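Local atomic coordinates of isomerase/lactonizing enzyme (PDB entry 1RVK), a protein that is of unknown function but binds magnesium and, as a member of the enolase superfamily, probably abstracts a proton next to a substrate carboxylate. Residues G167-T172 / F228-E233; M185-C190 / R221-L226; A191-A196 / I201-D206; T214-L219 / E232-E237; K244-S247 / P253-G256. One frame throughout, in Å; residues are numbered along the deposited sequence.

Contact 1: residues G167-T172 / F228-E233; sequences GIKLHT and FDWIEE. With MG (magnesium ion), chain B.
Lys169 reaches across to Trp230 and Glu232 with the outer half of its side chain. The two backbones stay well apart, Lys169 CA and Trp230 CA being 9.3 Å from each other, because strand 202-206 runs between them. From CB the chain leaves with CG anti to the backbone N (chi1 -172°) and turns at chi3 (78°), which brings its end to the carboxylate. Lys169 CD passes 3.3 Å from Glu232 OE1 and 4.0 Å from Trp230 NE1, obliquely to the indole; CE also runs beside Glu232 OE1. At the tip, Lys169 NZ makes a salt bridge of 2.8 Å to Glu232 OE1, on the syn side and somewhat out of the carboxylate plane, with a weak second bond to Glu232 OE2. It also donates to water 1, which lies at the ring edge of His171, and pairs with Glu329 outside the contact. Glu232 OE1 is gripped twice: Trp230 NE1 donates from 3.1 Å to its anti lone pair, tilted out of the indole plane. These two donors hold the carboxylate in rotation while Glu232 OE2 binds magnesium at 2.2 Å. Asp206 and Glu258 complete the protein ligands, giving the acidic metal site at the strand ends of an enolase-superfamily barrel.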
# COMPACT_ATOMS: atom_id res chain seq x y z
N GLY A 167 -8.95 -7.44 12.42
CA GLY A 167 -9.45 -7.60 11.07
C GLY A 167 -8.46 -8.42 10.27
O GLY A 167 -7.27 -8.40 10.58
N ILE A 168 -8.94 -9.14 9.27
CA ILE A 168 -8.08 -9.98 8.44
C ILE A 168 -8.54 -9.93 6.99
O ILE A 168 -9.73 -10.08 6.72
CB ILE A 168 -8.14 -11.46 8.89
CG1 ILE A 168 -7.64 -11.58 10.33
CG2 ILE A 168 -7.31 -12.34 7.96
CD1 ILE A 168 -7.87 -12.95 10.94
N LYS A 169 -7.61 -9.72 6.06
CA LYS A 169 -7.97 -9.69 4.65
C LYS A 169 -7.25 -10.80 3.90
O LYS A 169 -6.04 -10.96 4.01
CB LYS A 169 -7.63 -8.35 4.00
CG LYS A 169 -8.17 -8.25 2.56
CD LYS A 169 -8.01 -6.86 1.96
CE LYS A 169 -6.58 -6.60 1.49
NZ LYS A 169 -6.42 -5.20 1.00
N LEU A 170 -8.00 -11.58 3.13
CA LEU A 170 -7.39 -12.65 2.36
C LEU A 170 -7.13 -12.21 0.93
O LEU A 170 -7.96 -11.52 0.34
CB LEU A 170 -8.31 -13.87 2.29
CG LEU A 170 -8.84 -14.63 3.50
CD1 LEU A 170 -9.53 -15.89 3.00
CD2 LEU A 170 -7.70 -15.00 4.44
N HIS A 171 -5.97 -12.59 0.41
CA HIS A 171 -5.66 -12.37 -1.00
C HIS A 171 -5.67 -13.84 -1.39
O HIS A 171 -4.91 -14.63 -0.83
CB HIS A 171 -4.25 -11.80 -1.22
CG HIS A 171 -4.14 -10.32 -0.98
ND1 HIS A 171 -3.91 -9.78 0.27
CD2 HIS A 171 -4.22 -9.27 -1.84
CE1 HIS A 171 -3.85 -8.46 0.17
NE2 HIS A 171 -4.03 -8.13 -1.09
N THR A 172 -6.55 -14.23 -2.31
CA THR A 172 -6.62 -15.64 -2.68
C THR A 172 -5.72 -16.05 -3.84
O THR A 172 -4.82 -15.30 -4.22
CB THR A 172 -8.09 -16.05 -2.93
OG1 THR A 172 -8.78 -15.02 -3.65
CG2 THR A 172 -8.80 -16.27 -1.60
N PHE A 228 -18.77 -10.88 5.23
CA PHE A 228 -17.52 -10.16 4.99
C PHE A 228 -17.78 -8.65 4.89
O PHE A 228 -18.83 -8.23 4.42
CB PHE A 228 -16.84 -10.65 3.71
CG PHE A 228 -15.89 -11.80 3.92
CD1 PHE A 228 -14.61 -11.76 3.38
CD2 PHE A 228 -16.27 -12.91 4.67
CE1 PHE A 228 -13.71 -12.82 3.58
CE2 PHE A 228 -15.38 -13.97 4.87
CZ PHE A 228 -14.10 -13.93 4.33
N ASP A 229 -16.80 -7.87 5.34
CA ASP A 229 -16.88 -6.41 5.33
C ASP A 229 -16.79 -5.79 3.95
O ASP A 229 -17.42 -4.77 3.68
CB ASP A 229 -15.78 -5.82 6.22
CG ASP A 229 -16.16 -5.77 7.68
OD1 ASP A 229 -17.05 -6.55 8.09
OD2 ASP A 229 -15.56 -4.96 8.42
N TRP A 230 -15.97 -6.37 3.08
CA TRP A 230 -15.86 -5.84 1.73
C TRP A 230 -15.20 -6.80 0.76
O TRP A 230 -14.53 -7.75 1.15
CB TRP A 230 -15.11 -4.48 1.73
CG TRP A 230 -13.58 -4.50 1.82
CD1 TRP A 230 -12.71 -5.22 1.04
CD2 TRP A 230 -12.76 -3.68 2.66
NE1 TRP A 230 -11.41 -4.89 1.34
CE2 TRP A 230 -11.41 -3.94 2.33
CE3 TRP A 230 -13.04 -2.73 3.66
CZ2 TRP A 230 -10.34 -3.30 2.97
CZ3 TRP A 230 -11.97 -2.09 4.29
CH2 TRP A 230 -10.64 -2.38 3.94
N ILE A 231 -15.45 -6.55 -0.52
CA ILE A 231 -14.87 -7.34 -1.59
C ILE A 231 -14.00 -6.32 -2.31
O ILE A 231 -14.45 -5.21 -2.61
CB ILE A 231 -15.96 -7.94 -2.53
CG1 ILE A 231 -15.30 -8.76 -3.63
CG2 ILE A 231 -16.84 -6.84 -3.09
CD1 ILE A 231 -16.29 -9.49 -4.53
N GLU A 232 -12.75 -6.68 -2.55
CA GLU A 232 -11.79 -5.76 -3.15
C GLU A 232 -11.26 -6.17 -4.53
O GLU A 232 -10.78 -7.28 -4.71
CB GLU A 232 -10.62 -5.59 -2.18
CG GLU A 232 -9.55 -4.59 -2.58
CD GLU A 232 -8.49 -4.48 -1.50
OE1 GLU A 232 -8.83 -4.62 -0.31
OE2 GLU A 232 -7.32 -4.24 -1.83
N GLU A 233 -11.35 -5.24 -5.47
CA GLU A 233 -10.85 -5.42 -6.84
C GLU A 233 -11.03 -6.82 -7.42
O GLU A 233 -10.06 -7.49 -7.75
CB GLU A 233 -9.37 -5.01 -6.88
CG GLU A 233 -8.78 -4.87 -8.28
CD GLU A 233 -7.39 -4.24 -8.29
OE1 GLU A 233 -6.85 -4.01 -9.40
OE2 GLU A 233 -6.83 -3.96 -7.20
MG MG B . -5.66 -4.90 -3.06
O HOH W 1 -4.46 -5.22 -1.14
O HOH W 2 -6.82 -5.05 -4.97
O HOH W 3 -3.70 -5.37 -4.15

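Contact 2: residues M185-C190 / R221-L226; sequences MDLKAC and RGLEKL
Leu187 and Leu223 both carry CG anti to their own carbonyl carbon (chi1 -76° and -84°), and this brings a methyl of each into the groove between two helices. Leu187 continues with an extended chi2 (173°), which spreads its methyls over Gly222, CD2 reaching on to Leu223. Leu187 CD2 meets Leu223 CD1 at 3.2 Å, shorter than ordinary van der Waals contact between carbons, so the pair is tightly packed; the two side chains pass at a slant. Leu187 CD2 also lies 3.7 Å from Gly222 C. On the other branch, Leu187 CD1 sits 4.0 Å from Gly222 CA. A leucine thus lies directly on helix backbone, and the absence of a side chain on Gly222 allows the close approach: the CA atoms of Leu187 and Gly222 are 6.6 Å apart. Further along, Cys190 and Leu226 direct their CB atoms at the opposite segment and bury area there without a close atomic approach. No hydrogen bond joins the two segments. Asp186 OD1 is served elsewhere, by the hydroxyl of Tyr211. On the inner side, Leu223 and Cys190 rest against Ile205 of strand 202-206, whereas Leu187 and Gly222 remain partly exposed. Such apolar contact, with a leucine fitted against a glycine, joins consecutive helices, 183-197 and 213-224, in the outer layer of the enolase-superfamily barrel.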
# COMPACT_ATOMS: atom_id res chain seq x y z
N MSE A 185 -12.82 -22.23 -4.97
CA MSE A 185 -11.71 -22.35 -4.02
C MSE A 185 -11.62 -21.10 -3.17
O MSE A 185 -11.43 -21.18 -1.95
CB MSE A 185 -10.38 -22.57 -4.76
CG MSE A 185 -10.19 -23.97 -5.31
SE MSE A 185 -10.09 -25.30 -3.90
CE MSE A 185 -8.26 -25.04 -3.36
N ASP A 186 -11.75 -19.94 -3.80
CA ASP A 186 -11.69 -18.67 -3.07
C ASP A 186 -12.76 -18.64 -1.98
O ASP A 186 -12.49 -18.23 -0.85
CB ASP A 186 -11.92 -17.50 -4.04
CG ASP A 186 -10.78 -17.32 -5.02
OD1 ASP A 186 -10.89 -16.45 -5.91
OD2 ASP A 186 -9.76 -18.03 -4.89
N LEU A 187 -13.97 -19.08 -2.31
CA LEU A 187 -15.05 -19.09 -1.34
C LEU A 187 -14.79 -20.09 -0.22
O LEU A 187 -15.18 -19.84 0.92
CB LEU A 187 -16.39 -19.41 -2.02
CG LEU A 187 -17.00 -18.26 -2.83
CD1 LEU A 187 -18.22 -18.73 -3.59
CD2 LEU A 187 -17.36 -17.13 -1.88
N LYS A 188 -14.15 -21.21 -0.53
CA LYS A 188 -13.84 -22.20 0.51
C LYS A 188 -12.85 -21.61 1.50
O LYS A 188 -12.94 -21.87 2.70
CB LYS A 188 -13.23 -23.47 -0.09
CG LYS A 188 -14.21 -24.37 -0.83
CD LYS A 188 -13.58 -25.74 -1.06
CE LYS A 188 -14.30 -26.53 -2.13
NZ LYS A 188 -14.05 -25.97 -3.49
N ALA A 189 -11.90 -20.82 1.00
CA ALA A 189 -10.92 -20.20 1.87
C ALA A 189 -11.62 -19.21 2.79
O ALA A 189 -11.38 -19.18 4.00
CB ALA A 189 -9.87 -19.47 1.04
N CYS A 190 -12.51 -18.41 2.22
CA CYS A 190 -13.25 -17.42 2.99
C CYS A 190 -14.09 -18.09 4.08
O CYS A 190 -14.14 -17.62 5.22
CB CYS A 190 -14.15 -16.59 2.08
SG CYS A 190 -13.22 -15.46 1.01
N ARG A 221 -21.71 -13.06 -4.23
CA ARG A 221 -22.91 -13.69 -3.69
C ARG A 221 -22.55 -14.70 -2.61
O ARG A 221 -23.26 -14.83 -1.61
CB ARG A 221 -23.70 -14.38 -4.80
CG ARG A 221 -24.42 -13.41 -5.72
CD ARG A 221 -25.29 -14.15 -6.72
NE ARG A 221 -26.20 -13.23 -7.41
CZ ARG A 221 -27.18 -12.56 -6.82
NH1 ARG A 221 -27.38 -12.69 -5.51
NH2 ARG A 221 -27.95 -11.75 -7.52
N GLY A 222 -21.45 -15.42 -2.81
CA GLY A 222 -21.03 -16.40 -1.84
C GLY A 222 -20.55 -15.75 -0.56
O GLY A 222 -20.67 -16.32 0.52
N LEU A 223 -20.00 -14.55 -0.68
CA LEU A 223 -19.49 -13.81 0.48
C LEU A 223 -20.61 -13.36 1.40
O LEU A 223 -20.40 -13.20 2.60
CB LEU A 223 -18.70 -12.59 0.01
CG LEU A 223 -17.22 -12.76 -0.36
CD1 LEU A 223 -17.00 -14.04 -1.12
CD2 LEU A 223 -16.77 -11.56 -1.17
N GLU A 224 -21.80 -13.16 0.84
CA GLU A 224 -22.96 -12.71 1.61
C GLU A 224 -23.22 -13.53 2.87
O GLU A 224 -23.36 -12.97 3.95
CB GLU A 224 -24.21 -12.72 0.73
CG GLU A 224 -24.81 -11.34 0.48
CD GLU A 224 -25.35 -10.69 1.75
OE1 GLU A 224 -24.57 -10.54 2.72
OE2 GLU A 224 -26.54 -10.33 1.78
N LYS A 225 -23.28 -14.85 2.72
CA LYS A 225 -23.54 -15.72 3.86
C LYS A 225 -22.41 -15.77 4.88
O LYS A 225 -22.59 -16.29 5.98
CB LYS A 225 -23.87 -17.14 3.38
CG LYS A 225 -22.93 -17.68 2.31
CD LYS A 225 -23.36 -17.24 0.92
CE LYS A 225 -24.68 -17.88 0.50
NZ LYS A 225 -25.06 -17.54 -0.90
N LEU A 226 -21.25 -15.22 4.53
CA LEU A 226 -20.10 -15.22 5.43
C LEU A 226 -19.91 -13.90 6.19
O LEU A 226 -19.02 -13.78 7.02
CB LEU A 226 -18.82 -15.56 4.68
CG LEU A 226 -18.68 -16.98 4.13
CD1 LEU A 226 -18.84 -17.98 5.27
CD2 LEU A 226 -19.72 -17.24 3.07

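Contact 3: residues A191-A196 / I201-D206; sequences AAVREA and IRLMID. With MG (magnesium ion), chain B.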
# COMPACT_ATOMS: atom_id res chain seq x y z
N ALA A 191 -14.74 -19.19 3.71
CA ALA A 191 -15.58 -19.93 4.65
C ALA A 191 -14.73 -20.54 5.77
O ALA A 191 -15.13 -20.53 6.93
CB ALA A 191 -16.34 -21.02 3.92
N ALA A 192 -13.57 -21.07 5.40
CA ALA A 192 -12.67 -21.68 6.38
C ALA A 192 -12.21 -20.64 7.40
O ALA A 192 -12.13 -20.93 8.60
CB ALA A 192 -11.46 -22.28 5.66
N VAL A 193 -11.90 -19.44 6.93
CA VAL A 193 -11.45 -18.38 7.84
C VAL A 193 -12.58 -17.94 8.77
O VAL A 193 -12.38 -17.77 9.97
CB VAL A 193 -10.91 -17.16 7.06
CG1 VAL A 193 -10.65 -16.01 8.03
CG2 VAL A 193 -9.62 -17.54 6.35
N ARG A 194 -13.78 -17.75 8.21
CA ARG A 194 -14.91 -17.33 9.03
C ARG A 194 -15.19 -18.37 10.11
O ARG A 194 -15.45 -18.03 11.26
CB ARG A 194 -16.16 -17.14 8.16
CG ARG A 194 -17.45 -16.92 8.96
CD ARG A 194 -17.32 -15.72 9.89
NE ARG A 194 -17.48 -14.46 9.17
CZ ARG A 194 -17.03 -13.28 9.60
NH1 ARG A 194 -16.39 -13.19 10.77
NH2 ARG A 194 -17.23 -12.19 8.87
N GLU A 195 -15.12 -19.64 9.73
CA GLU A 195 -15.37 -20.73 10.68
C GLU A 195 -14.33 -20.73 11.80
O GLU A 195 -14.66 -21.00 12.96
CB GLU A 195 -15.34 -22.07 9.95
CG GLU A 195 -15.58 -23.27 10.85
CD GLU A 195 -17.00 -23.34 11.38
OE1 GLU A 195 -17.46 -22.36 12.00
OE2 GLU A 195 -17.66 -24.37 11.16
N ALA A 196 -13.09 -20.42 11.45
CA ALA A 196 -12.00 -20.41 12.42
C ALA A 196 -11.95 -19.23 13.39
O ALA A 196 -11.57 -19.39 14.55
CB ALA A 196 -10.66 -20.52 11.69
N ILE A 201 -14.69 -11.15 14.28
CA ILE A 201 -13.49 -10.66 13.63
C ILE A 201 -13.92 -10.15 12.25
O ILE A 201 -14.67 -10.82 11.56
CB ILE A 201 -12.44 -11.78 13.47
CG1 ILE A 201 -11.99 -12.26 14.85
CG2 ILE A 201 -11.25 -11.29 12.66
CD1 ILE A 201 -11.31 -11.19 15.70
N ARG A 202 -13.46 -8.96 11.87
CA ARG A 202 -13.83 -8.41 10.57
C ARG A 202 -13.01 -9.08 9.46
O ARG A 202 -11.80 -9.24 9.58
CB ARG A 202 -13.63 -6.89 10.57
CG ARG A 202 -14.69 -6.15 11.38
CD ARG A 202 -14.39 -4.66 11.54
NE ARG A 202 -15.42 -3.97 12.30
CZ ARG A 202 -16.59 -3.57 11.79
NH1 ARG A 202 -16.86 -3.79 10.51
NH2 ARG A 202 -17.47 -2.95 12.56
N LEU A 203 -13.70 -9.48 8.40
CA LEU A 203 -13.05 -10.18 7.29
C LEU A 203 -13.27 -9.54 5.94
O LEU A 203 -14.35 -9.02 5.64
CB LEU A 203 -13.56 -11.63 7.22
CG LEU A 203 -13.30 -12.50 8.46
CD1 LEU A 203 -13.89 -13.89 8.25
CD2 LEU A 203 -11.80 -12.59 8.68
N MSE A 204 -12.24 -9.58 5.10
CA MSE A 204 -12.31 -9.02 3.77
C MSE A 204 -11.57 -9.89 2.77
O MSE A 204 -10.74 -10.71 3.15
CB MSE A 204 -11.77 -7.59 3.78
CG MSE A 204 -12.62 -6.69 4.67
SE MSE A 204 -11.87 -6.49 6.42
CE MSE A 204 -10.64 -5.25 5.67
N ILE A 205 -11.89 -9.71 1.50
CA ILE A 205 -11.27 -10.51 0.45
C ILE A 205 -10.86 -9.68 -0.75
O ILE A 205 -11.62 -8.84 -1.23
CB ILE A 205 -12.23 -11.64 -0.03
CG1 ILE A 205 -11.66 -12.36 -1.25
CG2 ILE A 205 -13.60 -11.06 -0.36
CD1 ILE A 205 -10.49 -13.25 -0.95
N ASP A 206 -9.63 -9.91 -1.20
CA ASP A 206 -9.05 -9.24 -2.35
C ASP A 206 -8.66 -10.41 -3.26
O ASP A 206 -7.54 -10.92 -3.18
CB ASP A 206 -7.82 -8.44 -1.92
CG ASP A 206 -7.24 -7.59 -3.02
OD1 ASP A 206 -6.26 -6.89 -2.74
OD2 ASP A 206 -7.74 -7.61 -4.17
MG MG B . -5.66 -4.90 -3.06
O HOH W 4 -16.61 -9.05 8.63
O HOH W 5 -17.57 -9.61 10.98
O HOH W 2 -6.82 -5.05 -4.97
O HOH W 3 -3.70 -5.37 -4.15
O HOH W 1 -4.46 -5.22 -1.14
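Val193 is the first residue of the 191-196 segment to meet the strand, its CG1 lying 3.7 Å from Leu203 CD2. CG1 is anti to the backbone N, and it lies almost as near to Leu203 CD1. Leu170, Tyr153 and Ala157 also touch Val193 between helix and sheet. This is the inner face of a beta-alpha-beta crossover, in which strand 167-171 leads through helix 183-197 to strand 202-206, its parallel neighbour in the barrel. Next in sequence, Arg194 begins with an extended chi1 but bends at chi2 (57°) and chi3 (78°), folding the guanidinium back over the strand. Leu203 CD1 sits beneath the centre of one guanidinium face, 3.5 Å from Arg194 CZ, so Leu203 packs against two consecutive helix residues, CD1 touching both. At the edge of the guanidinium, Arg194 NH1 donates to Ile201 O across 3.0 Å; the N-H...O angle is 157°, and the donor lies in the carbonyl plane. NH1 is shared with Gly198 O, and NE is taken by Leu226 O, so several carbonyls fix the rotation of the group above the leucine. Arg194 NH2 instead reaches water 4 at 3.2 Å, and that water also accepts from Leu203 N at 3.0 Å. At the far end of the strand, remote from this packing, Asp206 OD1 binds magnesium at 2.1 Å.

Contact 4: residues T214-L219 / E232-E237; sequences TDALAL and EEPMDE. With MG (magnesium ion), chain B.
The loop that leaves strand 230-232 just beyond the metal site is backed by helix 213-224, where Ala216 meets Pro234 and Met235, a selenomethionine. Ala216 CA and Pro234 CA come within 5.9 Å, close enough for the methyl to rest against both Pro234 and Met235. Ala216 CB stands 3.5 Å from Met235 CG, a tight carbon contact, and 3.8 Å from Met235 SE; Pro234 CB is a looser neighbour at 4.2 Å. Met235 places CG anti to its carbonyl carbon (chi1 -54°), which lays CG and SE alongside the alanine, and the bend at chi3 turns CE to Leu246 of helix 240-249. Before the proline, Glu233 has positive backbone torsions (phi 37°, psi 63°), marking where the chain turns out of the strand. Glu233 OE2 accepts a bond of 2.5 Å from water 2, a ligand of magnesium, and so joins the second shell of the metal. Apolar backing outside and acidic ligation inside belong to the strand-to-helix loop at an enolase-superfamily active site.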
# COMPACT_ATOMS: atom_id res chain seq x y z
N THR A 214 -19.57 -12.21 -14.49
CA THR A 214 -20.29 -13.38 -13.99
C THR A 214 -19.56 -14.07 -12.84
O THR A 214 -20.21 -14.49 -11.87
CB THR A 214 -20.56 -14.41 -15.12
OG1 THR A 214 -19.35 -14.74 -15.80
CG2 THR A 214 -21.57 -13.85 -16.11
N ASP A 215 -18.24 -14.19 -12.92
CA ASP A 215 -17.49 -14.83 -11.84
C ASP A 215 -17.46 -13.95 -10.58
O ASP A 215 -17.57 -14.45 -9.47
CB ASP A 215 -16.05 -15.15 -12.28
CG ASP A 215 -15.96 -16.45 -13.08
OD1 ASP A 215 -16.88 -17.29 -12.99
OD2 ASP A 215 -14.95 -16.63 -13.80
N ALA A 216 -17.30 -12.65 -10.76
CA ALA A 216 -17.27 -11.74 -9.62
C ALA A 216 -18.61 -11.73 -8.90
O ALA A 216 -18.66 -11.61 -7.68
CB ALA A 216 -16.91 -10.32 -10.09
N LEU A 217 -19.71 -11.85 -9.65
CA LEU A 217 -21.04 -11.87 -9.05
C LEU A 217 -21.19 -13.14 -8.21
O LEU A 217 -21.74 -13.11 -7.11
CB LEU A 217 -22.12 -11.85 -10.15
CG LEU A 217 -23.57 -11.93 -9.66
CD1 LEU A 217 -23.91 -10.67 -8.86
CD2 LEU A 217 -24.52 -12.07 -10.84
N ALA A 218 -20.69 -14.26 -8.73
CA ALA A 218 -20.76 -15.53 -8.02
C ALA A 218 -19.92 -15.46 -6.75
O ALA A 218 -20.31 -15.97 -5.70
CB ALA A 218 -20.26 -16.66 -8.91
N LEU A 219 -18.76 -14.83 -6.85
CA LEU A 219 -17.88 -14.68 -5.70
C LEU A 219 -18.56 -13.80 -4.65
O LEU A 219 -18.66 -14.17 -3.48
CB LEU A 219 -16.55 -14.07 -6.14
CG LEU A 219 -15.44 -13.84 -5.10
CD1 LEU A 219 -15.79 -12.67 -4.22
CD2 LEU A 219 -15.22 -15.09 -4.27
N GLU A 232 -12.75 -6.68 -2.55
CA GLU A 232 -11.79 -5.76 -3.15
C GLU A 232 -11.26 -6.17 -4.53
O GLU A 232 -10.78 -7.28 -4.71
CB GLU A 232 -10.62 -5.59 -2.18
CG GLU A 232 -9.55 -4.59 -2.58
CD GLU A 232 -8.49 -4.48 -1.50
OE1 GLU A 232 -8.83 -4.62 -0.31
OE2 GLU A 232 -7.32 -4.24 -1.83
N GLU A 233 -11.35 -5.24 -5.47
CA GLU A 233 -10.85 -5.42 -6.84
C GLU A 233 -11.03 -6.82 -7.42
O GLU A 233 -10.06 -7.49 -7.75
CB GLU A 233 -9.37 -5.01 -6.88
CG GLU A 233 -8.78 -4.87 -8.28
CD GLU A 233 -7.39 -4.24 -8.29
OE1 GLU A 233 -6.85 -4.01 -9.40
OE2 GLU A 233 -6.83 -3.96 -7.20
N PRO A 234 -12.28 -7.27 -7.58
CA PRO A 234 -12.46 -8.61 -8.14
C PRO A 234 -12.50 -8.61 -9.67
O PRO A 234 -12.53 -9.67 -10.29
CB PRO A 234 -13.79 -9.06 -7.53
CG PRO A 234 -14.57 -7.78 -7.54
CD PRO A 234 -13.56 -6.74 -7.05
N MSE A 235 -12.51 -7.43 -10.27
CA MSE A 235 -12.56 -7.31 -11.73
C MSE A 235 -11.55 -6.28 -12.21
O MSE A 235 -11.02 -5.50 -11.42
CB MSE A 235 -13.97 -6.88 -12.17
CG MSE A 235 -15.10 -7.77 -11.66
SE MSE A 235 -16.86 -7.06 -12.13
CE MSE A 235 -16.74 -5.39 -11.15
N ASP A 236 -11.28 -6.26 -13.51
CA ASP A 236 -10.33 -5.31 -14.08
C ASP A 236 -10.83 -3.89 -13.81
O ASP A 236 -11.85 -3.47 -14.34
CB ASP A 236 -10.19 -5.56 -15.59
CG ASP A 236 -9.02 -4.81 -16.20
OD1 ASP A 236 -8.38 -5.35 -17.14
OD2 ASP A 236 -8.74 -3.68 -15.76
N GLU A 237 -10.09 -3.16 -12.97
CA GLU A 237 -10.48 -1.80 -12.61
C GLU A 237 -10.51 -0.79 -13.75
O GLU A 237 -10.93 0.35 -13.56
CB GLU A 237 -9.60 -1.29 -11.48
CG GLU A 237 -9.94 -1.91 -10.14
CD GLU A 237 -9.14 -1.33 -9.00
OE1 GLU A 237 -9.45 -1.65 -7.83
OE2 GLU A 237 -8.20 -0.55 -9.27
MG MG B . -5.66 -4.90 -3.06
O HOH W 2 -6.82 -5.05 -4.97
O HOH W 3 -3.70 -5.37 -4.15
O HOH W 1 -4.46 -5.22 -1.14

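Contact 5: residues K244-S247 / P253-G256; sequences KWLS and PVVG
Ser247 and Val254 bring their backbones closest, with CA atoms 6.2 Å apart, where helix 240-249 lies against strand 254-256. The two elements close a beta-alpha-beta unit that starts with strand 230-232, the parallel neighbour of strand 254-256 in the barrel sheet. Val254 directs its CB to the helix and packs against two neighbouring side chains. Val254 CG2 meets Leu246 CD1 at 3.4 Å, a distance below usual carbon contact, which indicates close packing. Leu246 reaches this point because its CG is anti to the backbone N (chi1 -170°). Ser247 presents its oxygen to the same branch of the valine, Ser247 OG lying 3.6 Å from Val254 CB and 3.7 Å from Val254 CG2. These are van der Waals contacts of a hydroxyl with hydrocarbon, and no hydrogen bond crosses between the segments. Val254 N donates to Asp277 OD2 beyond the contact. Ile231 of the neighbouring strand also touches Val254, extending the apolar surroundings of its side chain. Ser247 OG, turned beside its own backbone N (chi1 -67°), bonds to Tyr243 O one helical turn earlier and weakly to Ala275 O.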
# COMPACT_ATOMS: atom_id res chain seq x y z
N LYS A 244 -19.84 -0.40 -11.48
CA LYS A 244 -21.14 0.21 -11.23
C LYS A 244 -22.16 -0.93 -11.20
O LYS A 244 -23.02 -1.00 -10.32
CB LYS A 244 -21.49 1.21 -12.34
CG LYS A 244 -20.53 2.38 -12.43
CD LYS A 244 -20.72 3.19 -13.71
CE LYS A 244 -22.07 3.89 -13.75
NZ LYS A 244 -22.22 4.71 -15.00
N TRP A 245 -22.03 -1.84 -12.16
CA TRP A 245 -22.93 -2.98 -12.28
C TRP A 245 -22.80 -3.92 -11.09
O TRP A 245 -23.79 -4.31 -10.48
CB TRP A 245 -22.62 -3.76 -13.57
CG TRP A 245 -23.41 -5.04 -13.72
CD1 TRP A 245 -24.67 -5.18 -14.21
CD2 TRP A 245 -22.98 -6.36 -13.33
NE1 TRP A 245 -25.07 -6.50 -14.15
CE2 TRP A 245 -24.05 -7.24 -13.62
CE3 TRP A 245 -21.81 -6.87 -12.77
CZ2 TRP A 245 -23.97 -8.62 -13.36
CZ3 TRP A 245 -21.73 -8.24 -12.51
CH2 TRP A 245 -22.81 -9.09 -12.81
N LEU A 246 -21.56 -4.28 -10.75
CA LEU A 246 -21.32 -5.20 -9.65
C LEU A 246 -21.82 -4.65 -8.32
O LEU A 246 -22.44 -5.37 -7.54
CB LEU A 246 -19.82 -5.53 -9.56
CG LEU A 246 -19.35 -6.65 -8.64
CD1 LEU A 246 -19.47 -6.19 -7.21
CD2 LEU A 246 -20.14 -7.93 -8.89
N SER A 247 -21.57 -3.37 -8.07
CA SER A 247 -22.02 -2.74 -6.83
C SER A 247 -23.54 -2.77 -6.75
O SER A 247 -24.11 -3.01 -5.69
CB SER A 247 -21.52 -1.29 -6.76
OG SER A 247 -20.11 -1.25 -6.64
N PRO A 253 -20.22 -4.55 0.56
CA PRO A 253 -19.56 -3.34 0.06
C PRO A 253 -18.40 -3.64 -0.89
O PRO A 253 -17.62 -4.57 -0.67
CB PRO A 253 -19.09 -2.65 1.34
CG PRO A 253 -20.15 -3.05 2.33
CD PRO A 253 -20.32 -4.53 2.03
N VAL A 254 -18.31 -2.84 -1.95
CA VAL A 254 -17.24 -2.96 -2.92
C VAL A 254 -16.29 -1.79 -2.64
O VAL A 254 -16.73 -0.65 -2.55
CB VAL A 254 -17.77 -2.83 -4.36
CG1 VAL A 254 -16.62 -2.74 -5.35
CG2 VAL A 254 -18.65 -4.02 -4.69
N VAL A 255 -15.00 -2.09 -2.49
CA VAL A 255 -14.02 -1.04 -2.22
C VAL A 255 -13.08 -0.91 -3.42
O VAL A 255 -12.64 -1.91 -3.98
CB VAL A 255 -13.17 -1.37 -0.97
CG1 VAL A 255 -12.20 -0.23 -0.67
CG2 VAL A 255 -14.08 -1.60 0.21
N GLY A 256 -12.80 0.33 -3.81
CA GLY A 256 -11.93 0.57 -4.94
C GLY A 256 -11.92 2.03 -5.34
O GLY A 256 -12.63 2.83 -4.73

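How the contacts relate
All five contacts belong to the barrel domain, but their chemistry changes from the strand ends outward. Contact 1 is buried and polar; with contacts 3 and 4 it shares the magnesium ion, for which Asp206 OD1 and Glu232 OE2 lie 3.0 Å apart. Contacts 4 and 5 are buried too, yet their touching atoms are mainly apolar, and the two contacts touch each other. Contacts 2 and 3 are partly buried and both use helix 183-197; contact 2 is purely apolar across its segments, whereas contact 3 combines an apolar pair with a hydrogen bond from arginine to a backbone carbonyl. Contact 2 shares helix 213-224 with contact 4, and strands 230-232 and 254-256 pair contact 1 with contact 5.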